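Local coordinates for protein tartrate dehydrogenase/decarboxylase (Pseudomonas putida, PDB 3FLK) that oxidises (+)-tartrate to oxaloglycolate with NAD+, converts meso-tartrate to D-glycerate and oxidatively decarboxylates D-malate to pyruvate, using one magnesium or manganese ion per subunit, at residues 129-133 with 238-243; 168-172 with 202-207. The protein carries 1 engineered substitution. One frame throughout, in Å; residues are numbered along the deposited sequence.

Contact 1: residues 129-133 with 238-243; sequences DFVVV and FDVVVA
Val133 N donates to Val241 O over 2.7 Å with an N-H...O angle of 173°, and Val132 CA adds a CA-H...O contact of 3.3 Å to the same carbonyl oxygen. Three more backbone bonds make a parallel ladder: Val131 N to Asp239 O, Val241 N to Val131 O and Ala243 N to Val133 O. Bridges pair Val131 with Val240, Val132 with Val241 and Val133 with Val242, and the short strand axes run 4.6 Å apart at 17°.

On the face carrying Val131, Val133 and Val240, Val131 CG1 lies alongside Val240 CG2 at 3.8 Å, while Val133 CG2 meets Val240 CG1. Phe130 starts toward the partner strand, its CB 3.2 Å from Asp239 O. With CG between the backbone N and the carbonyl carbon (chi1 61°), its ring then leads away beside Phe238, whose CB approaches Phe130 CG at 4.0 Å. At the N-terminal end of the ladder, water 2 lies between Asp129 O and Asp239 OD1, within hydrogen-bonding distance of each; the other oxygen of Asp239 forms a salt bridge with Arg182.

These are neighbouring interior strands of the large mixed sheet of the isocitrate/isopropylmalate dehydrogenase fold. Strand 105-111 flanks 129-133 and strand 186-191 flanks 240-243, Phe231 of helix 224-233 meets both phenylalanine rings, and helix 165-181 covers Val131, Val133 and Val242.

Contact 2: residues 168-172 with 202-207; sequences VDRIL and YWDKRT
The segments 168-172 and 202-207, of helices 165-181 and 199-211, have axes 10.0 Å apart at closest approach and a crossing angle of -53°, bringing the CA atoms of Leu172 and Thr207 to 6.6 Å. At the partly exposed margin, Arg206 grips the carboxylate of Asp169 side-on: NE donates to OD1 at 3.0 Å and NH2 to OD2 at 2.9 Å. Both oxygens use their syn lone pairs. OD1 lies in the guanidinium plane, whereas OD2 is tilted from it, in keeping with the 33° between the two planes. Bends at chi2 and chi3 fold the arginine chain back so that NE and NH2 reach the acid. Water 3 donates to Asp169 OD1 and to Arg206 O, linking the carboxylate to the backbone as well.

The aliphatic part of Arg206 also packs, its CB 3.6 Å from Val168 CG1 and its CG against the same methyl. An alanine in place of Arg206 would keep the CB contact but would probably leave the Asp169 carboxylate without its two-nitrogen partner and freer to turn, and strip away the packing of CG on Val168.

Further in, Trp203 receives three aliphatic side chains. Leu172 CD2 sits over one face of the indole, offset toward the rim, 4.0 Å from CZ2. Ile171 CG2 approaches CH2 obliquely at 3.8 Å, and Val168 CG1 comes obliquely to CE3. Thr207 OG1 donates to Trp203 O, which also accepts from Thr207 N; this OG1 also lies over one face of the indole and 3.6 Å from Leu172 CD2.

Trp203 NE1 hydrogen-bonds to Ser189 OG on strand 186-191, and Ile171 packs on Val133 of strand 129-135, so both helices rest against the large sheet. On the dimer side, Tyr202 OH hydrogen-bonds to Glu155 OE1 of the second subunit.

Overall arrangement
After the earlier strands and helices, up to strand 105-111, the chain forms strand 129-135, then passes through the two-stranded antiparallel sheet into helix 165-181, strand 186-191 and helix 199-211. Contact 2 closes the shorter excursion, with 29 residues between its segments. Strand 218-223 and helix 224-233 follow before strand 240-243 returns beside 129-133, closing contact 1 across 104 residues; contact 2 falls wholly within that larger loop. With about 15 Å between centres, the two contacts touch: Ala243 C meets Trp203 CH2 at 3.9 Å, and Val242 CG1 meets Leu172 CD2 at 4.1 Å. Contact 1 pairs two neighbouring strands, contact 2 two helices lying on the sheet, and the packing between them joins the layers.

Contact 1: residues 129-133 with 238-243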
loop_
_atom_site.group_PDB
_atom_site.type_symbol
_atom_site.label_atom_id
_atom_site.label_comp_id
_atom_site.label_asym_id
_atom_site.label_seq_id
_atom_site.Cartn_x
_atom_site.Cartn_y
_atom_site.Cartn_z
ATOM N N ASP A 129 -6.520 -1.528 -17.097
ATOM C CA ASP A 129 -6.096 -0.447 -17.981
ATOM C C ASP A 129 -6.396 0.895 -17.325
ATOM O O ASP A 129 -7.475 1.467 -17.505
ATOM C CB ASP A 129 -6.787 -0.554 -19.348
ATOM C CG ASP A 129 -6.022 0.162 -20.460
ATOM O OD1 ASP A 129 -5.133 0.996 -20.167
ATOM O OD2 ASP A 129 -6.316 -0.117 -21.644
ATOM N N PHE A 130 -5.437 1.386 -16.546
ATOM C CA PHE A 130 -5.598 2.667 -15.866
ATOM C C PHE A 130 -4.289 3.444 -15.745
ATOM O O PHE A 130 -3.222 2.947 -16.121
ATOM C CB PHE A 130 -6.307 2.499 -14.506
ATOM C CG PHE A 130 -5.577 1.620 -13.523
ATOM C CD1 PHE A 130 -4.618 2.156 -12.667
ATOM C CD2 PHE A 130 -5.879 0.264 -13.426
ATOM C CE1 PHE A 130 -3.952 1.351 -11.748
ATOM C CE2 PHE A 130 -5.221 -0.553 -12.508
ATOM C CZ PHE A 130 -4.254 -0.006 -11.667
ATOM N N VAL A 131 -4.382 4.670 -15.241
ATOM C CA VAL A 131 -3.217 5.526 -15.079
ATOM C C VAL A 131 -3.153 6.102 -13.661
ATOM O O VAL A 131 -4.137 6.644 -13.146
ATOM C CB VAL A 131 -3.153 6.633 -16.179
ATOM C CG1 VAL A 131 -4.411 7.500 -16.182
ATOM C CG2 VAL A 131 -1.899 7.493 -16.036
ATOM N N VAL A 132 -1.992 5.948 -13.032
ATOM C CA VAL A 132 -1.733 6.558 -11.735
ATOM C C VAL A 132 -1.118 7.936 -11.952
ATOM O O VAL A 132 -0.113 8.076 -12.652
ATOM C CB VAL A 132 -0.812 5.673 -10.858
ATOM C CG1 VAL A 132 -0.443 6.382 -9.550
ATOM C CG2 VAL A 132 -1.477 4.330 -10.578
ATOM N N VAL A 133 -1.756 8.948 -11.370
ATOM C CA VAL A 133 -1.262 10.317 -11.388
ATOM C C VAL A 133 -0.761 10.606 -9.974
ATOM O O VAL A 133 -1.552 10.753 -9.038
ATOM C CB VAL A 133 -2.370 11.323 -11.815
ATOM C CG1 VAL A 133 -1.845 12.753 -11.809
ATOM C CG2 VAL A 133 -2.917 10.967 -13.200
ATOM N N PHE A 238 -11.174 1.101 -12.295
ATOM C CA PHE A 238 -10.271 2.250 -12.295
ATOM C C PHE A 238 -9.906 2.744 -13.687
ATOM O O PHE A 238 -9.756 1.951 -14.621
ATOM C CB PHE A 238 -9.017 1.943 -11.465
ATOM C CG PHE A 238 -9.328 1.475 -10.074
ATOM C CD1 PHE A 238 -9.784 2.372 -9.111
ATOM C CD2 PHE A 238 -9.200 0.132 -9.734
ATOM C CE1 PHE A 238 -10.096 1.942 -7.829
ATOM C CE2 PHE A 238 -9.506 -0.311 -8.451
ATOM C CZ PHE A 238 -9.955 0.598 -7.497
ATOM N N ASP A 239 -9.781 4.063 -13.813
ATOM C CA ASP A 239 -9.292 4.689 -15.038
ATOM C C ASP A 239 -8.181 5.690 -14.740
ATOM O O ASP A 239 -7.055 5.528 -15.210
ATOM C CB ASP A 239 -10.424 5.364 -15.813
ATOM C CG ASP A 239 -10.019 5.714 -17.236
ATOM O OD1 ASP A 239 -9.720 4.786 -18.019
ATOM O OD2 ASP A 239 -9.989 6.915 -17.571
ATOM N N VAL A 240 -8.506 6.736 -13.982
ATOM C CA VAL A 240 -7.500 7.683 -13.499
ATOM C C VAL A 240 -7.464 7.604 -11.976
ATOM O O VAL A 240 -8.489 7.789 -11.316
ATOM C CB VAL A 240 -7.787 9.137 -13.958
ATOM C CG1 VAL A 240 -6.785 10.117 -13.351
ATOM C CG2 VAL A 240 -7.763 9.239 -15.478
ATOM N N VAL A 241 -6.289 7.302 -11.430
ATOM C CA VAL A 241 -6.097 7.237 -9.983
ATOM C C VAL A 241 -5.116 8.328 -9.559
ATOM O O VAL A 241 -3.950 8.320 -9.961
ATOM C CB VAL A 241 -5.609 5.837 -9.513
ATOM C CG1 VAL A 241 -5.525 5.772 -7.990
ATOM C CG2 VAL A 241 -6.533 4.737 -10.032
ATOM N N VAL A 242 -5.603 9.276 -8.763
ATOM C CA VAL A 242 -4.781 10.382 -8.283
ATOM C C VAL A 242 -4.404 10.155 -6.816
ATOM O O VAL A 242 -5.238 9.742 -6.004
ATOM C CB VAL A 242 -5.458 11.771 -8.532
ATOM C CG1 VAL A 242 -6.760 11.925 -7.734
ATOM C CG2 VAL A 242 -4.488 12.924 -8.252
ATOM N N ALA A 243 -3.139 10.404 -6.492
ATOM C CA ALA A 243 -2.598 10.050 -5.181
ATOM C C ALA A 243 -1.429 10.936 -4.770
ATOM O O ALA A 243 -0.782 11.562 -5.614
ATOM C CB ALA A 243 -2.178 8.575 -5.167
HETATM O O HOH W 1 -8.888 -0.801 -15.183
HETATM O O HOH W 2 -10.069 1.987 -17.939
#

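Contact 2: residues 168-172 with 202-207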
loop_
_atom_site.group_PDB
_atom_site.type_symbol
_atom_site.label_atom_id
_atom_site.label_comp_id
_atom_site.label_asym_id
_atom_site.label_seq_id
_atom_site.Cartn_x
_atom_site.Cartn_y
_atom_site.Cartn_z
ATOM N N VAL A 168 -1.221 20.629 -4.085
ATOM C CA VAL A 168 -2.386 19.753 -4.087
ATOM C C VAL A 168 -3.325 20.090 -5.256
ATOM O O VAL A 168 -3.743 19.197 -5.998
ATOM C CB VAL A 168 -3.127 19.768 -2.718
ATOM C CG1 VAL A 168 -4.496 19.118 -2.825
ATOM C CG2 VAL A 168 -2.286 19.057 -1.646
ATOM N N ASP A 169 -3.631 21.376 -5.430
ATOM C CA ASP A 169 -4.527 21.810 -6.507
ATOM C C ASP A 169 -4.020 21.439 -7.902
ATOM O O ASP A 169 -4.796 20.974 -8.733
ATOM C CB ASP A 169 -4.801 23.317 -6.426
ATOM C CG ASP A 169 -5.830 23.672 -5.362
ATOM O OD1 ASP A 169 -6.326 22.761 -4.665
ATOM O OD2 ASP A 169 -6.151 24.873 -5.228
ATOM N N ARG A 170 -2.725 21.631 -8.143
ATOM C CA ARG A 170 -2.153 21.400 -9.470
ATOM C C ARG A 170 -2.101 19.925 -9.887
ATOM O O ARG A 170 -2.269 19.614 -11.065
ATOM C CB ARG A 170 -0.788 22.085 -9.626
ATOM C CG ARG A 170 0.331 21.527 -8.760
ATOM C CD ARG A 170 1.605 22.324 -8.968
ATOM N NE ARG A 170 2.720 21.788 -8.193
ATOM C CZ ARG A 170 3.967 22.245 -8.253
ATOM N NH1 ARG A 170 4.283 23.252 -9.062
ATOM N NH2 ARG A 170 4.906 21.684 -7.501
ATOM N N ILE A 171 -1.876 19.023 -8.932
ATOM C CA ILE A 171 -1.918 17.588 -9.234
ATOM C C ILE A 171 -3.357 17.117 -9.472
ATOM O O ILE A 171 -3.607 16.309 -10.369
ATOM C CB ILE A 171 -1.169 16.707 -8.168
ATOM C CG1 ILE A 171 -0.916 15.289 -8.705
ATOM C CG2 ILE A 171 -1.914 16.661 -6.834
ATOM C CD1 ILE A 171 0.136 15.219 -9.812
ATOM N N LEU A 172 -4.294 17.642 -8.682
ATOM C CA LEU A 172 -5.713 17.318 -8.835
ATOM C C LEU A 172 -6.246 17.833 -10.166
ATOM O O LEU A 172 -6.991 17.131 -10.855
ATOM C CB LEU A 172 -6.539 17.885 -7.673
ATOM C CG LEU A 172 -6.365 17.241 -6.292
ATOM C CD1 LEU A 172 -7.049 18.084 -5.229
ATOM C CD2 LEU A 172 -6.870 15.797 -6.257
ATOM N N TYR A 202 -7.740 17.365 4.453
ATOM C CA TYR A 202 -7.435 18.510 3.603
ATOM C C TYR A 202 -7.370 18.135 2.118
ATOM O O TYR A 202 -7.923 18.841 1.271
ATOM C CB TYR A 202 -6.130 19.177 4.041
ATOM C CG TYR A 202 -5.740 20.337 3.159
ATOM C CD1 TYR A 202 -6.399 21.563 3.256
ATOM C CD2 TYR A 202 -4.722 20.204 2.213
ATOM C CE1 TYR A 202 -6.050 22.628 2.438
ATOM C CE2 TYR A 202 -4.364 21.265 1.392
ATOM C CZ TYR A 202 -5.032 22.472 1.511
ATOM O OH TYR A 202 -4.681 23.521 0.700
ATOM N N TRP A 203 -6.682 17.036 1.816
ATOM C CA TRP A 203 -6.616 16.488 0.458
ATOM C C TRP A 203 -8.027 16.228 -0.078
ATOM O O TRP A 203 -8.340 16.605 -1.206
ATOM C CB TRP A 203 -5.755 15.218 0.446
ATOM C CG TRP A 203 -5.741 14.430 -0.850
ATOM C CD1 TRP A 203 -6.608 13.433 -1.214
ATOM C CD2 TRP A 203 -4.798 14.547 -1.921
ATOM N NE1 TRP A 203 -6.268 12.934 -2.447
ATOM C CE2 TRP A 203 -5.162 13.600 -2.906
ATOM C CE3 TRP A 203 -3.684 15.366 -2.151
ATOM C CZ2 TRP A 203 -4.455 13.452 -4.107
ATOM C CZ3 TRP A 203 -2.978 15.215 -3.347
ATOM C CH2 TRP A 203 -3.369 14.263 -4.307
ATOM N N ASP A 204 -8.874 15.612 0.749
ATOM C CA ASP A 204 -10.285 15.380 0.415
ATOM C C ASP A 204 -11.043 16.681 0.130
ATOM O O ASP A 204 -11.813 16.757 -0.830
ATOM C CB ASP A 204 -10.991 14.612 1.537
ATOM C CG ASP A 204 -10.486 13.184 1.691
ATOM O OD1 ASP A 204 -9.577 12.773 0.938
ATOM O OD2 ASP A 204 -11.009 12.470 2.571
ATOM N N LYS A 205 -10.818 17.692 0.967
ATOM C CA LYS A 205 -11.458 19.001 0.812
ATOM C C LYS A 205 -11.095 19.647 -0.528
ATOM O O LYS A 205 -11.966 20.169 -1.229
ATOM C CB LYS A 205 -11.073 19.919 1.975
ATOM C CG LYS A 205 -12.007 21.091 2.195
ATOM C CD LYS A 205 -11.601 21.876 3.435
ATOM C CE LYS A 205 -12.594 22.986 3.742
ATOM N NZ LYS A 205 -12.330 23.597 5.079
ATOM N N ARG A 206 -9.813 19.601 -0.882
ATOM C CA ARG A 206 -9.352 20.157 -2.155
ATOM C C ARG A 206 -9.832 19.338 -3.358
ATOM O O ARG A 206 -10.074 19.895 -4.429
ATOM C CB ARG A 206 -7.824 20.305 -2.184
ATOM C CG ARG A 206 -7.223 21.238 -1.116
ATOM C CD ARG A 206 -7.957 22.581 -1.004
ATOM N NE ARG A 206 -7.909 23.361 -2.241
ATOM C CZ ARG A 206 -8.715 24.384 -2.520
ATOM N NH1 ARG A 206 -9.651 24.763 -1.655
ATOM N NH2 ARG A 206 -8.590 25.025 -3.676
ATOM N N THR A 207 -9.964 18.024 -3.175
ATOM C CA THR A 207 -10.482 17.134 -4.219
ATOM C C THR A 207 -11.940 17.479 -4.534
ATOM O O THR A 207 -12.306 17.632 -5.700
ATOM C CB THR A 207 -10.350 15.640 -3.832
ATOM O OG1 THR A 207 -8.999 15.361 -3.444
ATOM C CG2 THR A 207 -10.717 14.742 -5.006
HETATM O O HOH W 3 -8.847 22.038 -5.401
#